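Local coordinates for Serine/threonine-protein kinase PknI (Mycobacterium tuberculosis, PDB 5XLM) that phosphorylates proteins on serine and threonine and slows mycobacterial growth inside the infected host, and is represented here by its extracellular sensor domain, at residues T39-I44 with V171-G176; W65-T70 with D177-V182; M102-G107 with L138-Q143; V147-V152 with V165-A170. One frame throughout, in Å; residues are numbered along the deposited sequence.

How the contacts relate
The chain enters along strand 38-51, passes through 65-70 and 102-107, and reaches 138-143 and then 147-152. It returns along 165-170, which runs directly into 171-176 and the loop 177-182. Contact 1 closes the long loop from 39-44 to 171-176. Contacts 3 and 4 both nest inside it and follow each other in series. Contact 2 crosses contact 1, because 65-70 lies inside that loop and 177-182 beyond it. Contact 3 and contact 4 are also nested within contact 2. Contact 1 joins the first and last long strands, contact 4 joins two strands of a hairpin, contact 3 spans an intervening strand, and contact 2 rests the C-terminal loop on the sheet.

Contact 1: residues T39-I44 with V171-G176; sequences TYRIEI and VASRSG
Strand 39-44 and strand 171-174 run antiparallel; the axes of these short segments come within 4.5 Å, with 159° between their directions. Arg41 with Ser173 and Glu43 with Val171 are hydrogen-bonded pairs. Arg41 N meets Ser173 O at 2.9 Å in an almost straight bond. Tyr40 with Arg174 and Ile42 with Ala172 are the non-hydrogen-bonded pairs. The ladder runs on past the strand end, where Ser175 N donates to Thr39 O. Thr39 N in turn approaches Gly176 O from above its carbonyl plane, at 3.3 Å. These are the first and last long strands of the sensor domain. Their pairing completes a ring of antiparallel neighbours, so the sheet curls into a barrel-like fold. Arg174 CB sits over one face of the Tyr40 ring, 3.9 Å from its centroid, in a CH-pi contact. With CG anti to the backbone N (chi1 -174°), the extended Arg174 chain passes across the ring toward the phenol end, and CD lies 3.6 Å from Tyr40 OH. The guanidinium plane stands 82° from the ring, so the two are not stacked. Arg174 NE bonds Asp37 O, and NH2 forms a salt bridge to Asp177. Phe68 meets Tyr40 edge-to-face. On the same face of the sheet, Ile42 CG1 touches Ala172 CB at 4.2 Å. On the other face, Arg41 NH1 makes a weak bond to Ser173 OG at 3.3 Å.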
# COMPACT_ATOMS: atom_id res chain seq x y z
N THR A 39 1.04 6.89 -11.42
CA THR A 39 0.94 7.55 -10.12
C THR A 39 -0.33 7.11 -9.42
O THR A 39 -1.43 7.18 -9.99
CB THR A 39 0.96 9.07 -10.28
OG1 THR A 39 2.18 9.48 -10.91
CG2 THR A 39 0.83 9.75 -8.92
N TYR A 40 -0.20 6.65 -8.18
CA TYR A 40 -1.32 6.16 -7.40
C TYR A 40 -1.43 6.93 -6.09
O TYR A 40 -0.42 7.24 -5.45
CB TYR A 40 -1.18 4.66 -7.11
CG TYR A 40 -1.60 3.77 -8.26
CD1 TYR A 40 -0.75 3.56 -9.34
CD2 TYR A 40 -2.84 3.15 -8.27
CE1 TYR A 40 -1.12 2.75 -10.39
CE2 TYR A 40 -3.22 2.34 -9.32
CZ TYR A 40 -2.36 2.15 -10.38
OH TYR A 40 -2.74 1.34 -11.43
N ARG A 41 -2.66 7.23 -5.71
CA ARG A 41 -2.97 7.90 -4.45
C ARG A 41 -3.57 6.88 -3.50
O ARG A 41 -4.59 6.26 -3.81
CB ARG A 41 -3.93 9.07 -4.68
CG ARG A 41 -4.69 9.52 -3.44
CD ARG A 41 -5.60 10.69 -3.77
NE ARG A 41 -6.59 10.93 -2.72
CZ ARG A 41 -7.81 10.42 -2.73
NH1 ARG A 41 -8.21 9.64 -3.72
NH2 ARG A 41 -8.65 10.69 -1.73
N ILE A 42 -2.94 6.70 -2.34
CA ILE A 42 -3.36 5.73 -1.35
C ILE A 42 -3.93 6.48 -0.16
O ILE A 42 -3.27 7.35 0.42
CB ILE A 42 -2.20 4.81 -0.92
CG1 ILE A 42 -1.65 4.05 -2.12
CG2 ILE A 42 -2.66 3.85 0.17
CD1 ILE A 42 -0.56 3.05 -1.77
N GLU A 43 -5.17 6.16 0.20
CA GLU A 43 -5.84 6.75 1.36
C GLU A 43 -5.95 5.69 2.45
O GLU A 43 -6.64 4.69 2.28
CB GLU A 43 -7.21 7.30 0.98
CG GLU A 43 -7.91 8.02 2.12
CD GLU A 43 -9.28 8.55 1.74
OE1 GLU A 43 -10.05 7.81 1.10
OE2 GLU A 43 -9.58 9.72 2.07
N ILE A 44 -5.25 5.92 3.56
CA ILE A 44 -5.37 5.08 4.74
C ILE A 44 -6.44 5.70 5.62
O ILE A 44 -6.21 6.71 6.28
CB ILE A 44 -4.03 4.96 5.48
CG1 ILE A 44 -2.96 4.41 4.54
CG2 ILE A 44 -4.17 4.06 6.69
CD1 ILE A 44 -3.26 3.02 4.02
N VAL A 171 -7.93 2.76 0.28
CA VAL A 171 -8.35 2.94 -1.10
C VAL A 171 -7.16 3.44 -1.90
O VAL A 171 -6.40 4.29 -1.43
CB VAL A 171 -9.53 3.93 -1.23
CG1 VAL A 171 -9.90 4.15 -2.69
CG2 VAL A 171 -10.73 3.42 -0.44
N ALA A 172 -6.98 2.89 -3.10
CA ALA A 172 -5.92 3.31 -4.01
C ALA A 172 -6.52 3.62 -5.36
O ALA A 172 -7.25 2.80 -5.93
CB ALA A 172 -4.84 2.22 -4.14
N SER A 173 -6.24 4.82 -5.87
CA SER A 173 -6.77 5.27 -7.15
C SER A 173 -5.65 5.83 -8.00
O SER A 173 -4.78 6.54 -7.50
CB SER A 173 -7.88 6.31 -6.95
OG SER A 173 -7.55 7.20 -5.90
N ARG A 174 -5.67 5.49 -9.29
CA ARG A 174 -4.60 5.89 -10.20
C ARG A 174 -4.82 7.33 -10.65
O ARG A 174 -5.93 7.72 -11.03
CB ARG A 174 -4.55 4.95 -11.40
CG ARG A 174 -3.38 5.20 -12.33
CD ARG A 174 -3.38 4.21 -13.49
NE ARG A 174 -2.20 4.36 -14.34
CZ ARG A 174 -2.12 5.20 -15.36
NH1 ARG A 174 -3.15 5.98 -15.67
NH2 ARG A 174 -1.01 5.27 -16.08
N SER A 175 -3.75 8.12 -10.62
CA SER A 175 -3.78 9.54 -11.00
C SER A 175 -2.82 9.73 -12.17
O SER A 175 -1.71 10.24 -12.01
CB SER A 175 -3.41 10.43 -9.81
OG SER A 175 -4.20 10.12 -8.67
N GLY A 176 -3.26 9.32 -13.36
CA GLY A 176 -2.44 9.49 -14.54
C GLY A 176 -1.21 8.59 -14.54
O GLY A 176 -1.08 7.64 -13.77

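Contact 2: residues W65-T70 with D177-V182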
# COMPACT_ATOMS: atom_id res chain seq x y z
N TRP A 65 0.92 9.67 -1.94
CA TRP A 65 1.06 9.43 -3.37
C TRP A 65 2.28 8.58 -3.66
O TRP A 65 3.34 8.76 -3.04
CB TRP A 65 1.13 10.76 -4.14
CG TRP A 65 -0.22 11.37 -4.32
CD1 TRP A 65 -1.02 11.28 -5.43
CD2 TRP A 65 -0.95 12.14 -3.36
NE1 TRP A 65 -2.20 11.96 -5.21
CE2 TRP A 65 -2.18 12.49 -3.95
CE3 TRP A 65 -0.68 12.57 -2.05
CZ2 TRP A 65 -3.13 13.26 -3.29
CZ3 TRP A 65 -1.64 13.32 -1.39
CH2 TRP A 65 -2.85 13.66 -2.01
N TRP A 66 2.13 7.65 -4.60
CA TRP A 66 3.14 6.65 -4.89
C TRP A 66 3.27 6.47 -6.39
O TRP A 66 2.30 6.64 -7.14
CB TRP A 66 2.81 5.31 -4.22
CG TRP A 66 2.62 5.40 -2.74
CD1 TRP A 66 1.52 5.85 -2.07
CD2 TRP A 66 3.58 5.04 -1.74
NE1 TRP A 66 1.73 5.78 -0.71
CE2 TRP A 66 2.98 5.29 -0.48
CE3 TRP A 66 4.88 4.52 -1.78
CZ2 TRP A 66 3.65 5.04 0.72
CZ3 TRP A 66 5.53 4.27 -0.58
CH2 TRP A 66 4.92 4.53 0.65
N ALA A 67 4.48 6.13 -6.83
CA ALA A 67 4.75 5.79 -8.22
C ALA A 67 4.91 4.28 -8.30
O ALA A 67 5.89 3.72 -7.79
CB ALA A 67 5.99 6.52 -8.72
N PHE A 68 3.95 3.62 -8.94
CA PHE A 68 3.92 2.17 -9.04
C PHE A 68 4.48 1.70 -10.37
O PHE A 68 4.24 2.32 -11.41
CB PHE A 68 2.49 1.64 -8.88
CG PHE A 68 2.09 1.35 -7.46
CD1 PHE A 68 2.08 0.04 -6.99
CD2 PHE A 68 1.70 2.37 -6.61
CE1 PHE A 68 1.70 -0.23 -5.69
CE2 PHE A 68 1.32 2.10 -5.31
CZ PHE A 68 1.32 0.80 -4.85
N ARG A 69 5.24 0.61 -10.34
CA ARG A 69 5.64 -0.10 -11.55
C ARG A 69 5.53 -1.60 -11.28
O ARG A 69 5.78 -2.06 -10.16
CB ARG A 69 7.07 0.28 -11.98
CG ARG A 69 8.16 -0.55 -11.36
CD ARG A 69 9.54 0.08 -11.51
NE ARG A 69 10.12 -0.09 -12.84
CZ ARG A 69 10.57 0.92 -13.59
NH1 ARG A 69 10.52 2.16 -13.14
NH2 ARG A 69 11.09 0.67 -14.78
N THR A 70 5.12 -2.35 -12.29
CA THR A 70 4.83 -3.77 -12.15
C THR A 70 5.62 -4.56 -13.18
O THR A 70 5.73 -4.15 -14.34
CB THR A 70 3.33 -4.05 -12.30
OG1 THR A 70 2.61 -3.39 -11.25
CG2 THR A 70 3.04 -5.54 -12.24
N ASP A 177 -0.29 8.93 -15.44
CA ASP A 177 0.90 8.13 -15.67
C ASP A 177 1.96 8.42 -14.60
O ASP A 177 1.76 9.21 -13.68
CB ASP A 177 1.46 8.39 -17.06
CG ASP A 177 0.40 8.26 -18.14
OD1 ASP A 177 -0.58 7.52 -17.93
OD2 ASP A 177 0.56 8.90 -19.21
N LEU A 178 3.11 7.76 -14.74
CA LEU A 178 4.21 7.95 -13.81
C LEU A 178 4.76 9.37 -13.93
O LEU A 178 4.59 10.04 -14.95
CB LEU A 178 5.33 6.95 -14.09
CG LEU A 178 5.08 5.48 -13.73
CD1 LEU A 178 6.16 4.61 -14.35
CD2 LEU A 178 5.06 5.31 -12.22
N PRO A 179 5.41 9.86 -12.88
CA PRO A 179 6.18 11.10 -13.00
C PRO A 179 7.47 10.85 -13.76
O PRO A 179 8.36 10.14 -13.27
CB PRO A 179 6.47 11.50 -11.54
CG PRO A 179 5.59 10.61 -10.70
CD PRO A 179 5.39 9.37 -11.49
N PRO A 180 7.61 11.42 -14.96
CA PRO A 180 8.80 11.13 -15.78
C PRO A 180 10.11 11.52 -15.13
O PRO A 180 11.18 11.15 -15.64
CB PRO A 180 8.55 11.93 -17.06
CG PRO A 180 7.07 12.17 -17.09
CD PRO A 180 6.66 12.30 -15.66
N ALA A 181 10.08 12.26 -14.02
CA ALA A 181 11.31 12.62 -13.32
C ALA A 181 11.75 11.53 -12.35
O ALA A 181 12.96 11.35 -12.16
CB ALA A 181 11.12 13.94 -12.58
N VAL A 182 10.82 10.80 -11.76
CA VAL A 182 11.16 9.84 -10.71
C VAL A 182 11.58 8.52 -11.34
O VAL A 182 11.14 8.15 -12.44
CB VAL A 182 9.99 9.65 -9.73
CG1 VAL A 182 8.89 8.79 -10.34
CG2 VAL A 182 10.48 9.06 -8.41
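Leu178, Pro179 and Val182 pack round the methyl group of Ala67. They belong to the loop that follows the last strand of the barrel-like sheet, and a type I beta turn from Pro179 to Val182 folds this loop back on itself. Leu178 comes first. Its CG is anti to the carbonyl carbon (chi1 -71°), which swings the isobutyl group over strand 65-70. The CD2 branch does the touching, at 3.8 Å from Ala67 CB and 3.2 Å from the backbone Phe68 O. Pro179 follows and brings the CD corner of its ring to 4.0 Å from Ala67 CB. The same proline also rests on Thr39 of the adjoining strand, so it bridges two strands. Beyond it the chain turns outward, and Val182 N closes the turn on Pro179 O at 3.0 Å. The contact is purely van der Waals. The backbone of strand 65-70 is paired on its two edges, by Thr82 and Ala80 of one neighbour and by Tyr40 and Gly38 of the other. Both edges being taken, the loop packs on a face, over the Ala67 methyl. Ala67 also touches Val184, further along the same loop. Val182 is poorly ordered, but its CG1, set between the backbone N and the carbonyl carbon, lies 4.0 Å from Ala67 CB.

Contact 3: residues M102-G107 with L138-Q143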
# COMPACT_ATOMS: atom_id res chain seq x y z
N MET A 102 4.73 -5.21 -3.52
CA MET A 102 3.48 -5.95 -3.43
C MET A 102 3.50 -7.11 -4.41
O MET A 102 4.01 -6.98 -5.53
CB MET A 102 2.26 -5.06 -3.71
CG MET A 102 2.20 -3.81 -2.85
SD MET A 102 0.60 -2.98 -2.92
CE MET A 102 -0.38 -4.06 -1.88
N GLN A 103 2.95 -8.24 -3.98
CA GLN A 103 2.86 -9.44 -4.80
C GLN A 103 1.39 -9.79 -4.99
O GLN A 103 0.63 -9.84 -4.01
CB GLN A 103 3.61 -10.61 -4.15
CG GLN A 103 3.55 -11.90 -4.94
CD GLN A 103 4.46 -12.97 -4.36
OE1 GLN A 103 5.19 -12.73 -3.40
NE2 GLN A 103 4.40 -14.17 -4.94
N PHE A 104 0.98 -10.01 -6.23
CA PHE A 104 -0.40 -10.39 -6.50
C PHE A 104 -0.57 -11.89 -6.30
O PHE A 104 0.22 -12.69 -6.83
CB PHE A 104 -0.82 -10.00 -7.92
CG PHE A 104 -2.31 -10.07 -8.14
CD1 PHE A 104 -3.11 -8.99 -7.82
CD2 PHE A 104 -2.90 -11.21 -8.66
CE1 PHE A 104 -4.48 -9.04 -8.01
CE2 PHE A 104 -4.28 -11.27 -8.86
CZ PHE A 104 -5.07 -10.18 -8.53
N GLY A 105 -1.58 -12.26 -5.54
CA GLY A 105 -1.86 -13.65 -5.24
C GLY A 105 -3.19 -13.79 -4.53
O GLY A 105 -3.54 -12.94 -3.70
N GLU A 106 -3.94 -14.84 -4.86
CA GLU A 106 -5.27 -15.08 -4.30
C GLU A 106 -6.20 -13.90 -4.59
O GLU A 106 -7.06 -13.54 -3.78
CB GLU A 106 -5.20 -15.36 -2.80
CG GLU A 106 -4.55 -16.69 -2.43
CD GLU A 106 -3.05 -16.69 -2.65
OE1 GLU A 106 -2.57 -17.40 -3.56
OE2 GLU A 106 -2.35 -15.96 -1.92
N GLY A 107 -6.03 -13.30 -5.76
CA GLY A 107 -6.90 -12.23 -6.20
C GLY A 107 -6.69 -10.89 -5.54
O GLY A 107 -7.61 -10.06 -5.55
N LEU A 138 -4.54 -4.79 -1.19
CA LEU A 138 -5.32 -4.01 -2.14
C LEU A 138 -5.98 -4.95 -3.13
O LEU A 138 -5.28 -5.68 -3.85
CB LEU A 138 -4.44 -2.98 -2.86
CG LEU A 138 -3.89 -1.84 -2.01
CD1 LEU A 138 -3.02 -0.93 -2.84
CD2 LEU A 138 -5.03 -1.06 -1.37
N ARG A 139 -7.31 -4.92 -3.18
CA ARG A 139 -8.05 -5.80 -4.07
C ARG A 139 -8.52 -5.01 -5.28
O ARG A 139 -9.20 -3.98 -5.12
CB ARG A 139 -9.24 -6.42 -3.34
CG ARG A 139 -8.83 -7.38 -2.24
CD ARG A 139 -9.08 -6.81 -0.85
NE ARG A 139 -8.45 -7.63 0.19
CZ ARG A 139 -8.65 -7.46 1.49
NH1 ARG A 139 -9.46 -6.50 1.92
NH2 ARG A 139 -8.03 -8.25 2.36
N PRO A 140 -8.20 -5.44 -6.50
CA PRO A 140 -8.63 -4.69 -7.69
C PRO A 140 -10.14 -4.74 -7.83
O PRO A 140 -10.75 -5.81 -7.82
CB PRO A 140 -7.93 -5.42 -8.84
CG PRO A 140 -6.87 -6.26 -8.20
CD PRO A 140 -7.39 -6.62 -6.85
N GLN A 141 -10.73 -3.56 -7.98
CA GLN A 141 -12.15 -3.43 -8.21
C GLN A 141 -12.38 -3.57 -9.72
O GLN A 141 -11.44 -3.39 -10.50
CB GLN A 141 -12.69 -2.11 -7.67
CG GLN A 141 -12.59 -2.02 -6.16
CD GLN A 141 -13.00 -3.31 -5.48
OE1 GLN A 141 -14.08 -3.84 -5.72
NE2 GLN A 141 -12.13 -3.83 -4.62
N PRO A 142 -13.60 -3.86 -10.13
CA PRO A 142 -13.87 -4.03 -11.56
C PRO A 142 -13.56 -2.76 -12.34
O PRO A 142 -13.09 -2.81 -13.47
CB PRO A 142 -15.38 -4.31 -11.59
CG PRO A 142 -15.64 -4.99 -10.29
CD PRO A 142 -14.70 -4.38 -9.29
N GLN A 143 -13.85 -1.63 -11.72
CA GLN A 143 -13.66 -0.31 -12.32
C GLN A 143 -12.23 0.15 -12.67
O GLN A 143 -12.05 0.82 -13.69
CB GLN A 143 -14.30 0.75 -11.41
CG GLN A 143 -15.64 0.36 -10.83
CD GLN A 143 -16.15 1.37 -9.82
OE1 GLN A 143 -15.47 2.35 -9.51
NE2 GLN A 143 -17.35 1.14 -9.30
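The Phe104 ring is met at its edge, not over a face, by the ring of Pro140. Pro140 CG lies 3.7 Å from Phe104 CE1, and Pro140 CD sits in the plane of the aromatic ring, 4.0 Å from the same carbon. The two side chains approach at a slant. With CG anti to the backbone N (chi1 -166°), Phe104 holds this edge out toward the second segment. Trp109 makes an edge-to-face pair with Phe104 and also touches Pro140 and Met102. It belongs to strand 108-117, which lies between strands 100-105 and 131-140 in the sheet. The contact therefore joins two strands that are not neighbours, by side chains reaching past the one between them. Met102 does the same further back along its strand. The bend at chi3 (76°) turns the terminal methyl toward Leu138, with Met102 CE 4.2 Å from Leu138 CG, and SD is as close to Leu138 CD1. The methionine and leucine side chains cross at about a right angle. At the other end, in the turn that leads into strand 108-117, Gly107 O lies 3.7 Å from Pro140 CD. The polar ends nearby look to other partners. Arg139 NE binds Gln108 OE1, and Gln141 NE2 makes a weak bond to Arg139 O within its own segment. Between the segments the chemistry is thus a sulfur, an aromatic edge, aliphatic carbons and one carbonyl oxygen against a proline carbon. The hold is therefore probably van der Waals contact and partial burial, and not directional bonding.

Contact 4: residues V147-V152 with V165-A170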
# COMPACT_ATOMS: atom_id res chain seq x y z
N VAL A 147 -9.48 -1.38 -3.60
CA VAL A 147 -9.98 -1.24 -2.24
C VAL A 147 -9.38 -2.35 -1.40
O VAL A 147 -9.33 -3.51 -1.84
CB VAL A 147 -11.52 -1.27 -2.19
CG1 VAL A 147 -12.01 -1.18 -0.75
CG2 VAL A 147 -12.10 -0.14 -3.03
N GLY A 148 -8.92 -2.01 -0.21
CA GLY A 148 -8.34 -3.00 0.67
C GLY A 148 -8.26 -2.55 2.10
O GLY A 148 -9.16 -1.87 2.60
N GLU A 149 -7.17 -2.91 2.79
CA GLU A 149 -7.04 -2.57 4.19
C GLU A 149 -5.60 -2.73 4.62
O GLU A 149 -4.84 -3.51 4.04
CB GLU A 149 -7.95 -3.44 5.07
CG GLU A 149 -7.66 -4.92 4.95
CD GLU A 149 -8.68 -5.79 5.66
OE1 GLU A 149 -9.20 -5.36 6.71
OE2 GLU A 149 -8.97 -6.89 5.15
N MET A 150 -5.22 -1.97 5.64
CA MET A 150 -3.94 -2.14 6.32
C MET A 150 -4.17 -2.99 7.56
O MET A 150 -5.06 -2.71 8.36
CB MET A 150 -3.35 -0.78 6.68
CG MET A 150 -1.93 -0.81 7.23
SD MET A 150 -1.25 0.85 7.34
CE MET A 150 -0.10 0.67 8.71
N VAL A 151 -3.38 -4.05 7.69
CA VAL A 151 -3.55 -5.04 8.75
C VAL A 151 -2.35 -4.97 9.68
O VAL A 151 -1.21 -5.18 9.24
CB VAL A 151 -3.74 -6.46 8.19
CG1 VAL A 151 -3.93 -7.45 9.32
CG2 VAL A 151 -4.92 -6.50 7.24
N VAL A 152 -2.59 -4.69 10.95
CA VAL A 152 -1.55 -4.56 11.96
C VAL A 152 -1.82 -5.60 13.04
O VAL A 152 -2.76 -5.45 13.83
CB VAL A 152 -1.49 -3.15 12.56
CG1 VAL A 152 -0.31 -3.03 13.50
CG2 VAL A 152 -1.42 -2.11 11.45
N VAL A 165 -5.67 -7.60 16.31
CA VAL A 165 -5.49 -7.31 14.89
C VAL A 165 -6.16 -5.98 14.60
O VAL A 165 -7.39 -5.86 14.68
CB VAL A 165 -6.06 -8.42 14.00
CG1 VAL A 165 -5.90 -8.05 12.53
CG2 VAL A 165 -5.39 -9.75 14.29
N ILE A 166 -5.36 -4.98 14.24
CA ILE A 166 -5.87 -3.66 13.88
C ILE A 166 -6.07 -3.60 12.37
O ILE A 166 -5.15 -3.89 11.60
CB ILE A 166 -4.91 -2.55 14.35
CG1 ILE A 166 -4.61 -2.70 15.84
CG2 ILE A 166 -5.50 -1.19 14.05
CD1 ILE A 166 -3.68 -1.65 16.38
N ARG A 167 -7.27 -3.22 11.95
CA ARG A 167 -7.63 -3.14 10.54
C ARG A 167 -8.02 -1.72 10.20
O ARG A 167 -8.85 -1.11 10.90
CB ARG A 167 -8.76 -4.11 10.20
CG ARG A 167 -8.38 -5.57 10.35
CD ARG A 167 -9.54 -6.49 10.01
NE ARG A 167 -9.21 -7.90 10.22
CZ ARG A 167 -9.33 -8.52 11.38
NH1 ARG A 167 -9.78 -7.87 12.44
NH2 ARG A 167 -9.01 -9.80 11.49
N ILE A 168 -7.44 -1.18 9.13
CA ILE A 168 -7.71 0.17 8.68
C ILE A 168 -8.06 0.10 7.20
O ILE A 168 -7.22 -0.30 6.39
CB ILE A 168 -6.51 1.12 8.90
CG1 ILE A 168 -6.00 1.00 10.33
CG2 ILE A 168 -6.91 2.55 8.60
CD1 ILE A 168 -4.52 1.28 10.48
N PRO A 169 -9.28 0.46 6.79
CA PRO A 169 -9.62 0.42 5.36
C PRO A 169 -8.71 1.31 4.54
O PRO A 169 -8.19 2.32 5.02
CB PRO A 169 -11.07 0.92 5.34
CG PRO A 169 -11.60 0.59 6.70
CD PRO A 169 -10.44 0.80 7.63
N ALA A 170 -8.51 0.92 3.28
CA ALA A 170 -7.60 1.63 2.39
C ALA A 170 -8.17 1.66 0.98
O ALA A 170 -8.82 0.70 0.54
CB ALA A 170 -6.21 0.97 2.37
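Ile168 O accepts Met150 N at 2.7 Å and has Glu149 CA 3.2 Å away from Ile168 O in a CA-H...O contact. Equally short is the bond from Ile166 N to Val152 O. These belong to the antiparallel ladder of a beta hairpin, in which Gly148, Met150 and Val152 form hydrogen-bonded pairs with Ala170, Ile168 and Ile166. At the glycine end one bond is bent: Ala170 N reaches Gly148 O from well above the carbonyl plane (56°). Met150 packs its CB on that of Ile168, and Val152 CB lies 3.9 Å from Ile166 CB. On the other face, the Glu149 and Arg167 side chains run side by side in the same direction. Glu149 OE1 rests 3.5 Å from Arg167 CD. It stays 4.3 Å from Arg167 NE, beyond a salt bridge. Each charge has another partner: Glu149 OE2 forms a salt bridge with Arg139, and Arg167 makes a cation-pi contact with Tyr53. Nearby, Val151 CG1 meets Val165 CG1 at 3.8 Å. The hairpin is paired on its two outer edges: strand 131-140 adds to 147-152 through Ala137 and Leu135, and strand 38-51 bonds 165-170 through Thr50.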